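Side-chain contacts in PlaB phospholipase (PDB 6ZTI), which is a Legionella phospholipase of the alpha/beta-hydrolase class that binds NAD(H), with its activity controlled by NAD(H)-mediated tetramerization: residues Lys160-Leu163 with Asp164-Leu168; Asp184-Asn188 with Gly189-Phe193; Gly219-Val223 with Ala224-Met228; Gly272-Arg275 with Ser276-Met279. One frame throughout, in Å; residues are numbered along the deposited sequence.

Contact 1 of 4, residues Lys160-Leu163 with Asp164-Leu168; sequences KCVL and DWLEL
Asp164 meets Lys160 one helical turn back, and the pair illustrates how an i to i+4 salt bridge is laid over an ordinary helical hydrogen bond. The ammonium NZ of Lys160 comes to the carboxylate oxygen OD2 of Asp164 at 2.6 Å, on the syn lone pair, the side shared with OD1. The bend in the lysine chain at chi2 (-93°) turns its otherwise extended end toward the oxygen edge of the carboxylate, and CE of Lys160 also lies 3.2 Å from OD2 of Asp164. Beneath the side chains the backbone N of Asp164 donates to O of Lys160 at 3.0 Å. The other carboxylate oxygen, OD1, is bonded to ND2 of Asn386, a second partner that would limit rotation of the carboxylate.

A different side of the helix is apolar. Val162 and Leu166 lie side by side and point the same way, with CG1 of Val162 3.7 Å from CD1 of Leu166, while N of Leu166 donates to O of Val162 at 3.0 Å. Leu163 takes part mainly through its backbone: its O receives a weak bond from N of Glu167, the first residue to leave the helical conformation. Helix 160-166 packs against helix 171-180, where Met172 touches both Asp164 and Trp165 and Leu176 also meets Trp165; Leu166 rests on the loop residue Ala132.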
loop_
_atom_site.group_PDB
_atom_site.type_symbol
_atom_site.label_atom_id
_atom_site.label_comp_id
_atom_site.label_asym_id
_atom_site.label_seq_id
_atom_site.Cartn_x
_atom_site.Cartn_y
_atom_site.Cartn_z
ATOM N N LYS B 160 7.611 16.447 -5.164
ATOM C CA LYS B 160 6.733 15.330 -5.487
ATOM C C LYS B 160 5.517 15.787 -6.276
ATOM O O LYS B 160 5.055 15.077 -7.177
ATOM C CB LYS B 160 6.297 14.612 -4.212
ATOM C CG LYS B 160 5.661 13.247 -4.472
ATOM C CD LYS B 160 4.149 13.340 -4.596
ATOM C CE LYS B 160 3.527 11.991 -4.924
ATOM N NZ LYS B 160 2.035 12.074 -4.997
ATOM N N CYS B 161 4.966 16.961 -5.950
ATOM C CA CYS B 161 3.743 17.380 -6.626
ATOM C C CYS B 161 4.003 17.752 -8.079
ATOM O O CYS B 161 3.149 17.516 -8.940
ATOM C CB CYS B 161 3.095 18.542 -5.882
ATOM S SG CYS B 161 2.334 18.031 -4.309
ATOM N N VAL B 162 5.164 18.331 -8.377
ATOM C CA VAL B 162 5.497 18.573 -9.771
ATOM C C VAL B 162 5.738 17.259 -10.514
ATOM O O VAL B 162 5.461 17.160 -11.713
ATOM C CB VAL B 162 6.717 19.505 -9.869
ATOM C CG1 VAL B 162 7.144 19.653 -11.338
ATOM C CG2 VAL B 162 6.392 20.859 -9.244
ATOM N N LEU B 163 6.290 16.248 -9.839
ATOM C CA LEU B 163 6.465 14.947 -10.480
ATOM C C LEU B 163 5.129 14.299 -10.809
ATOM O O LEU B 163 5.011 13.605 -11.826
ATOM C CB LEU B 163 7.279 14.016 -9.582
ATOM C CG LEU B 163 8.737 14.413 -9.346
ATOM C CD1 LEU B 163 9.426 13.396 -8.449
ATOM C CD2 LEU B 163 9.493 14.534 -10.658
ATOM N N ASP B 164 4.110 14.501 -9.970
ATOM C CA ASP B 164 2.786 13.990 -10.309
ATOM C C ASP B 164 2.255 14.625 -11.588
ATOM O O ASP B 164 1.519 13.976 -12.343
ATOM C CB ASP B 164 1.819 14.243 -9.157
ATOM C CG ASP B 164 2.106 13.383 -7.944
ATOM O OD1 ASP B 164 2.589 12.242 -8.103
ATOM O OD2 ASP B 164 1.837 13.856 -6.828
ATOM N N TRP B 165 2.609 15.888 -11.847
ATOM C CA TRP B 165 2.216 16.538 -13.098
ATOM C C TRP B 165 3.007 15.969 -14.268
ATOM O O TRP B 165 2.443 15.638 -15.315
ATOM C CB TRP B 165 2.422 18.064 -13.004
ATOM C CG TRP B 165 1.676 18.875 -14.059
ATOM C CD1 TRP B 165 0.532 19.612 -13.875
ATOM C CD2 TRP B 165 2.010 19.016 -15.450
ATOM N NE1 TRP B 165 0.142 20.192 -15.056
ATOM C CE2 TRP B 165 1.031 19.846 -16.036
ATOM C CE3 TRP B 165 3.041 18.532 -16.251
ATOM C CZ2 TRP B 165 1.049 20.189 -17.383
ATOM C CZ3 TRP B 165 3.057 18.872 -17.602
ATOM C CH2 TRP B 165 2.068 19.694 -18.150
ATOM N N LEU B 166 4.322 15.847 -14.105
ATOM C CA LEU B 166 5.166 15.439 -15.213
ATOM C C LEU B 166 4.990 13.969 -15.587
ATOM O O LEU B 166 5.381 13.579 -16.689
ATOM C CB LEU B 166 6.621 15.722 -14.866
ATOM C CG LEU B 166 6.998 17.202 -14.884
ATOM C CD1 LEU B 166 8.274 17.439 -14.089
ATOM C CD2 LEU B 166 7.180 17.689 -16.336
ATOM N N GLU B 167 4.420 13.155 -14.703
ATOM C CA GLU B 167 4.292 11.725 -14.956
ATOM C C GLU B 167 3.479 11.482 -16.219
ATOM O O GLU B 167 2.407 12.062 -16.402
ATOM C CB GLU B 167 3.637 11.031 -13.757
ATOM C CG GLU B 167 3.706 9.486 -13.798
ATOM C CD GLU B 167 3.069 8.802 -12.579
ATOM O OE1 GLU B 167 2.528 9.497 -11.691
ATOM O OE2 GLU B 167 3.100 7.557 -12.508
ATOM N N LEU B 168 4.003 10.630 -17.102
ATOM C CA LEU B 168 3.244 10.225 -18.273
ATOM C C LEU B 168 1.855 9.770 -17.847
ATOM O O LEU B 168 1.696 9.084 -16.837
ATOM C CB LEU B 168 3.980 9.112 -19.014
ATOM C CG LEU B 168 5.333 9.500 -19.624
ATOM C CD1 LEU B 168 5.983 8.261 -20.199
ATOM C CD2 LEU B 168 5.206 10.537 -20.702
#

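Contact 2 of 4, residues Asp184-Asn188 with Gly189-Phe193; sequences DCTAN and GVYSF
A Schellman motif joins Cys185 and Thr186 to Gly189 and Val190, ending the short 3-10 turn that precedes strand 191-197. Its two characteristic bonds are both present: N of Val190 donates to O of Cys185 at 3.0 Å, and inside this larger loop N of Gly189 donates to O of Thr186 at 3.0 Å. Both donors stand above the carbonyl planes they approach. O of Cys185 is doubly gripped, since N of Asn188 reaches it from the opposite face to Val190. Gly189 has the positive phi of 77° expected where the chain reverses in this motif. CB of Cys185 lies 3.9 Å from CB of Val190, an apolar contact across the loop.

The start of the turn is held by an Asx motif: OD1 of Asp184 accepts from N of Ala187, which meets it from above the carboxylate plane. ND2 of Asn188 returns to O of Asp184 at 2.8 Å, with that oxygen close to the amide plane, and this bond fixes the rotation of the amide.

Water completes the join to the strand. One molecule bridges OG1 of Thr186, O of Val190 and N of Ser192; another donates to O of Thr186 and lies 2.8 Å from OH of Tyr191. Tyr191 and Thr186 cross at about a right angle. Thr186 also touches Arg300 and Tyr303 of helix 300-320. Paired 6→1 and 5→2 bonds, a positive-phi glycine and an apolar contact are the marks of the Schellman motif, which here leads the chain from helix 171-180 into strand 191-197 of the parallel sheet, beside strand 123-129.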
loop_
_atom_site.group_PDB
_atom_site.type_symbol
_atom_site.label_atom_id
_atom_site.label_comp_id
_atom_site.label_asym_id
_atom_site.label_seq_id
_atom_site.Cartn_x
_atom_site.Cartn_y
_atom_site.Cartn_z
ATOM N N ASP B 184 -6.346 29.362 -29.815
ATOM C CA ASP B 184 -5.806 29.872 -31.083
ATOM C C ASP B 184 -4.921 31.056 -30.721
ATOM O O ASP B 184 -5.351 32.212 -30.757
ATOM C CB ASP B 184 -6.875 30.260 -32.083
ATOM C CG ASP B 184 -6.328 30.335 -33.516
ATOM O OD1 ASP B 184 -5.101 30.495 -33.687
ATOM O OD2 ASP B 184 -7.112 30.231 -34.481
ATOM N N CYS B 185 -3.674 30.752 -30.360
ATOM C CA CYS B 185 -2.731 31.799 -29.987
ATOM C C CYS B 185 -2.502 32.758 -31.146
ATOM O O CYS B 185 -2.621 33.978 -30.993
ATOM C CB CYS B 185 -1.408 31.172 -29.540
ATOM S SG CYS B 185 -1.495 30.135 -28.060
ATOM N N THR B 186 -2.187 32.216 -32.323
ATOM C CA THR B 186 -1.861 33.065 -33.457
ATOM C C THR B 186 -2.973 34.067 -33.744
ATOM O O THR B 186 -2.705 35.245 -33.984
ATOM C CB THR B 186 -1.576 32.199 -34.674
ATOM O OG1 THR B 186 -0.596 31.226 -34.313
ATOM C CG2 THR B 186 -1.041 33.038 -35.801
ATOM N N ALA B 187 -4.228 33.623 -33.696
ATOM C CA ALA B 187 -5.331 34.519 -33.997
ATOM C C ALA B 187 -5.445 35.640 -32.982
ATOM O O ALA B 187 -5.994 36.700 -33.306
ATOM C CB ALA B 187 -6.632 33.730 -34.043
ATOM N N ASN B 188 -4.948 35.422 -31.764
ATOM C CA ASN B 188 -4.997 36.399 -30.690
ATOM C C ASN B 188 -3.688 37.159 -30.553
ATOM O O ASN B 188 -3.483 37.856 -29.555
ATOM C CB ASN B 188 -5.349 35.709 -29.367
ATOM C CG ASN B 188 -6.811 35.341 -29.272
ATOM O OD1 ASN B 188 -7.647 36.174 -28.920
ATOM N ND2 ASN B 188 -7.134 34.086 -29.573
ATOM N N GLY B 189 -2.789 37.029 -31.524
ATOM C CA GLY B 189 -1.556 37.789 -31.481
ATOM C C GLY B 189 -0.529 37.258 -30.518
ATOM O O GLY B 189 0.368 38.000 -30.111
ATOM N N VAL B 190 -0.632 35.994 -30.132
ATOM C CA VAL B 190 0.367 35.338 -29.304
ATOM C C VAL B 190 1.088 34.349 -30.200
ATOM O O VAL B 190 0.464 33.449 -30.778
ATOM C CB VAL B 190 -0.254 34.645 -28.085
ATOM C CG1 VAL B 190 0.798 33.819 -27.336
ATOM C CG2 VAL B 190 -0.905 35.676 -27.150
ATOM N N TYR B 191 2.390 34.531 -30.327
ATOM C CA TYR B 191 3.218 33.735 -31.222
ATOM C C TYR B 191 3.958 32.718 -30.371
ATOM O O TYR B 191 4.837 33.079 -29.582
ATOM C CB TYR B 191 4.158 34.631 -32.024
ATOM C CG TYR B 191 3.373 35.558 -32.920
ATOM C CD1 TYR B 191 2.605 35.055 -33.964
ATOM C CD2 TYR B 191 3.369 36.933 -32.705
ATOM C CE1 TYR B 191 1.851 35.908 -34.785
ATOM C CE2 TYR B 191 2.640 37.764 -33.496
ATOM C CZ TYR B 191 1.879 37.260 -34.537
ATOM O OH TYR B 191 1.151 38.118 -35.332
ATOM N N SER B 192 3.564 31.452 -30.509
ATOM C CA SER B 192 4.063 30.355 -29.702
ATOM C C SER B 192 4.953 29.428 -30.525
ATOM O O SER B 192 4.666 29.151 -31.696
ATOM C CB SER B 192 2.884 29.573 -29.126
ATOM O OG SER B 192 3.347 28.627 -28.191
ATOM N N PHE B 193 6.027 28.934 -29.907
ATOM C CA PHE B 193 7.000 28.095 -30.598
ATOM C C PHE B 193 7.520 27.015 -29.661
ATOM O O PHE B 193 7.695 27.245 -28.459
ATOM C CB PHE B 193 8.216 28.902 -31.103
ATOM C CG PHE B 193 7.869 30.225 -31.711
ATOM C CD1 PHE B 193 7.490 31.294 -30.911
ATOM C CD2 PHE B 193 7.958 30.418 -33.081
ATOM C CE1 PHE B 193 7.176 32.513 -31.470
ATOM C CE2 PHE B 193 7.654 31.649 -33.646
ATOM C CZ PHE B 193 7.262 32.694 -32.840
HETATM O O HOH W 1 1.230 30.920 -32.068
HETATM O O HOH W 2 -1.325 36.876 -35.610
#

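Contact 3 of 4, residues Gly219-Val223 with Ala224-Met228; sequences GVVRV and AATNM
Thr226 turns back on Val223 and Arg222, and its side chain can be followed atom by atom. CB lies 3.6 Å from O of Val223. With chi1 at 71° the hydroxyl is turned back along the chain, and OG1 donates to O of Val223 at 2.8 Å, in the carbonyl plane and on a lone pair. The same oxygen takes a second bond from N of Thr226, at 3.0 Å but from above that plane, so one residue holds it twice. The methyl CG2 leans on O of Arg222 at 3.5 Å and also meets CG2 of Val221 at 4.0 Å, the two side chains crossing at about a right angle. The carbonyl of Arg222 also receives weak bonds from N of Ala225 and N of Thr226.

Around the threonine stand Val194 and Thr196 of strand 191-197 and Phe258 of strand 257-261. Arg222 sends its extended chain away from the turn, to salt bridges with Glu214 and with Asp380, a residue lining a thio-NAD pocket. A threonine hydroxyl bonded to the carbonyl three residues earlier is a recurrent helical feature; here it satisfies a polar group in a short, weakly bonded helix buried beside the parallel sheet.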
loop_
_atom_site.group_PDB
_atom_site.type_symbol
_atom_site.label_atom_id
_atom_site.label_comp_id
_atom_site.label_asym_id
_atom_site.label_seq_id
_atom_site.Cartn_x
_atom_site.Cartn_y
_atom_site.Cartn_z
ATOM N N GLY B 219 17.259 12.807 -23.586
ATOM C CA GLY B 219 17.660 12.353 -22.281
ATOM C C GLY B 219 16.632 12.608 -21.204
ATOM O O GLY B 219 16.686 11.965 -20.156
ATOM N N VAL B 220 15.700 13.533 -21.434
ATOM C CA VAL B 220 14.710 13.874 -20.422
ATOM C C VAL B 220 13.313 13.913 -21.027
ATOM O O VAL B 220 12.365 13.409 -20.427
ATOM C CB VAL B 220 15.052 15.218 -19.753
ATOM C CG1 VAL B 220 13.965 15.631 -18.777
ATOM C CG2 VAL B 220 16.385 15.136 -19.064
ATOM N N VAL B 221 13.163 14.521 -22.204
ATOM C CA VAL B 221 11.865 14.686 -22.844
ATOM C C VAL B 221 11.923 14.092 -24.239
ATOM O O VAL B 221 12.862 14.353 -24.999
ATOM C CB VAL B 221 11.430 16.164 -22.902
ATOM C CG1 VAL B 221 11.062 16.657 -21.523
ATOM C CG2 VAL B 221 12.529 17.035 -23.503
ATOM N N ARG B 222 10.917 13.303 -24.574
ATOM C CA ARG B 222 10.797 12.774 -25.917
ATOM C C ARG B 222 10.382 13.893 -26.866
ATOM O O ARG B 222 9.563 14.743 -26.517
ATOM C CB ARG B 222 9.770 11.643 -25.927
ATOM C CG ARG B 222 10.111 10.514 -24.956
ATOM C CD ARG B 222 8.915 9.662 -24.636
ATOM N NE ARG B 222 9.318 8.374 -24.090
ATOM C CZ ARG B 222 8.490 7.474 -23.562
ATOM N NH1 ARG B 222 7.194 7.718 -23.486
ATOM N NH2 ARG B 222 8.969 6.322 -23.101
ATOM N N VAL B 223 10.961 13.900 -28.071
ATOM C CA VAL B 223 10.561 14.891 -29.072
ATOM C C VAL B 223 9.044 14.959 -29.159
ATOM O O VAL B 223 8.444 16.036 -29.181
ATOM C CB VAL B 223 11.179 14.563 -30.444
ATOM C CG1 VAL B 223 10.681 15.535 -31.512
ATOM C CG2 VAL B 223 12.699 14.577 -30.391
ATOM N N ALA B 224 8.399 13.802 -29.253
ATOM C CA ALA B 224 6.958 13.805 -29.416
ATOM C C ALA B 224 6.251 14.407 -28.212
ATOM O O ALA B 224 5.166 14.977 -28.360
ATOM C CB ALA B 224 6.442 12.382 -29.663
ATOM N N ALA B 225 6.839 14.301 -27.018
ATOM C CA ALA B 225 6.215 14.896 -25.845
ATOM C C ALA B 225 6.425 16.400 -25.741
ATOM O O ALA B 225 5.849 17.021 -24.839
ATOM C CB ALA B 225 6.730 14.248 -24.568
ATOM N N THR B 226 7.228 17.006 -26.621
ATOM C CA THR B 226 7.355 18.460 -26.608
ATOM C C THR B 226 6.343 19.143 -27.520
ATOM O O THR B 226 6.028 20.319 -27.313
ATOM C CB THR B 226 8.755 18.924 -27.042
ATOM O OG1 THR B 226 8.943 18.700 -28.448
ATOM C CG2 THR B 226 9.856 18.234 -26.275
ATOM N N ASN B 227 5.840 18.432 -28.519
ATOM C CA ASN B 227 5.128 19.044 -29.627
ATOM C C ASN B 227 3.726 19.466 -29.206
ATOM O O ASN B 227 2.938 18.644 -28.728
ATOM C CB ASN B 227 5.058 18.060 -30.788
ATOM C CG ASN B 227 4.860 18.737 -32.114
ATOM O OD1 ASN B 227 4.393 19.869 -32.192
ATOM N ND2 ASN B 227 5.207 18.033 -33.179
ATOM N N MET B 228 3.399 20.735 -29.421
ATOM C CA MET B 228 2.039 21.199 -29.161
ATOM C C MET B 228 1.091 20.965 -30.329
ATOM O O MET B 228 -0.066 21.388 -30.257
ATOM C CB MET B 228 2.065 22.680 -28.795
ATOM C CG MET B 228 2.658 22.910 -27.437
ATOM S SD MET B 228 1.694 22.184 -26.107
ATOM C CE MET B 228 0.143 23.064 -26.327
#

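Contact 4 of 4, residues Gly272-Arg275 with Ser276-Met279; sequences GIIR and SITM
The peptide carbonyl of Gly272 is the flat group on which Ser276 closes, with one donor toward each face. N of Ser276 reaches O of Gly272 at 3.1 Å, tilted 34° from the carbonyl plane; OG of the same serine comes from the opposite face at 2.7 Å, tilted 25°. A chi1 of 71° swings OG of Ser276 back toward the start of the turn, and the hydroxyl and the N-H form a pincer on a single oxygen. CB of Ser276 lies close by as well, 3.3 Å from O of Gly272.

A second carbonyl, that of Ile274, is met differently. N of Ile277 stands well above its plane, at 3.2 Å from O of Ile274, and closes a type I beta turn. CG1 of Ile277 lies 3.4 Å from the same oxygen, while CD1 reaches CG1 of Ile274 at 4.2 Å, a loose apolar contact beside the turn. Leu35 of helix 35-44 touches both isoleucines. On the outgoing side a water donates to O of Arg275 at 2.7 Å and to O of Ile277 at 3.0 Å, bridging the carbonyls of the turn.

The side chain of Arg275 lies near a glycerol, probably from the crystallisation liquor. OG of Ser276 is bonded to NE2 of His285 too. Because the hydroxyl proton is given to Gly272, the serine oxygen would be the acceptor in that second bond, consistent with a proton on NE2; the buried hydroxyl would then relay hydrogen bonding from the imidazole of His285 to the carbonyl of Gly272.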
loop_
_atom_site.group_PDB
_atom_site.type_symbol
_atom_site.label_atom_id
_atom_site.label_comp_id
_atom_site.label_asym_id
_atom_site.label_seq_id
_atom_site.Cartn_x
_atom_site.Cartn_y
_atom_site.Cartn_z
ATOM N N GLY B 272 23.762 21.162 -23.950
ATOM C CA GLY B 272 22.432 21.474 -23.456
ATOM C C GLY B 272 21.754 22.540 -24.300
ATOM O O GLY B 272 22.367 23.539 -24.681
ATOM N N ILE B 273 20.454 22.339 -24.556
ATOM C CA ILE B 273 19.749 23.187 -25.519
ATOM C C ILE B 273 19.867 24.672 -25.174
ATOM O O ILE B 273 19.930 25.510 -26.081
ATOM C CB ILE B 273 18.280 22.751 -25.646
ATOM C CG1 ILE B 273 17.559 23.587 -26.709
ATOM C CG2 ILE B 273 17.562 22.865 -24.315
ATOM C CD1 ILE B 273 16.280 22.939 -27.251
ATOM N N ILE B 274 19.908 25.036 -23.883
ATOM C CA ILE B 274 20.148 26.439 -23.523
ATOM C C ILE B 274 21.409 26.565 -22.668
ATOM O O ILE B 274 22.124 27.570 -22.748
ATOM C CB ILE B 274 18.920 27.076 -22.826
ATOM C CG1 ILE B 274 19.187 28.562 -22.519
ATOM C CG2 ILE B 274 18.539 26.321 -21.572
ATOM C CD1 ILE B 274 17.980 29.351 -21.981
ATOM N N ARG B 275 21.719 25.537 -21.872
ATOM C CA ARG B 275 22.857 25.623 -20.962
ATOM C C ARG B 275 24.179 25.815 -21.700
ATOM O O ARG B 275 25.097 26.446 -21.163
ATOM C CB ARG B 275 22.930 24.363 -20.097
ATOM C CG ARG B 275 24.018 24.413 -19.025
ATOM C CD ARG B 275 23.672 25.402 -17.917
ATOM N NE ARG B 275 24.641 25.391 -16.823
ATOM C CZ ARG B 275 25.738 26.138 -16.787
ATOM N NH1 ARG B 275 26.026 26.958 -17.793
ATOM N NH2 ARG B 275 26.552 26.061 -15.740
ATOM N N SER B 276 24.304 25.282 -22.917
ATOM C CA SER B 276 25.568 25.310 -23.643
ATOM C C SER B 276 25.833 26.629 -24.374
ATOM O O SER B 276 26.918 26.789 -24.949
ATOM C CB SER B 276 25.613 24.149 -24.642
ATOM O OG SER B 276 24.731 24.349 -25.731
ATOM N N ILE B 277 24.904 27.582 -24.328
ATOM C CA ILE B 277 25.045 28.844 -25.049
ATOM C C ILE B 277 26.044 29.735 -24.323
ATOM O O ILE B 277 25.885 30.023 -23.131
ATOM C CB ILE B 277 23.685 29.548 -25.177
ATOM C CG1 ILE B 277 22.706 28.679 -25.960
ATOM C CG2 ILE B 277 23.837 30.900 -25.845
ATOM C CD1 ILE B 277 21.325 29.274 -26.067
ATOM N N THR B 278 27.053 30.210 -25.049
ATOM C CA THR B 278 28.001 31.183 -24.524
ATOM C C THR B 278 28.041 32.391 -25.449
ATOM O O THR B 278 27.617 32.324 -26.607
ATOM C CB THR B 278 29.418 30.600 -24.385
ATOM O OG1 THR B 278 29.984 30.388 -25.684
ATOM C CG2 THR B 278 29.381 29.288 -23.624
ATOM N N MET B 279 28.571 33.504 -24.928
ATOM C CA MET B 279 28.755 34.681 -25.768
ATOM C C MET B 279 29.606 34.350 -26.983
ATOM O O MET B 279 29.411 34.932 -28.059
ATOM C CB MET B 279 29.405 35.816 -24.972
ATOM C CG MET B 279 28.496 36.486 -23.944
ATOM S SD MET B 279 27.023 37.210 -24.681
ATOM C CE MET B 279 27.735 38.416 -25.802
HETATM O O HOH W 3 27.071 28.297 -21.048
#

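From the N terminus the four contacts follow in series, each closing before the next opens, so none nests in or crosses another. Contact 1 occupies helix 160-166 just before helix 171-180. Contact 2 closes the connection from that second helix into strand 191-197 of the parallel sheet. Contact 3 comes after the same strand, on the way to strand 231-238 of the mixed sheet, and contact 4 turns the chain between strand 257-261 and helix 286-296. Contacts 1 and 3 alone touch: CD1 of Leu168 packs 3.5 Å from NH1 of Arg222. Contacts 2 and 4 lie farther out, their centres about 27 Å apart, away from the nucleotide sites.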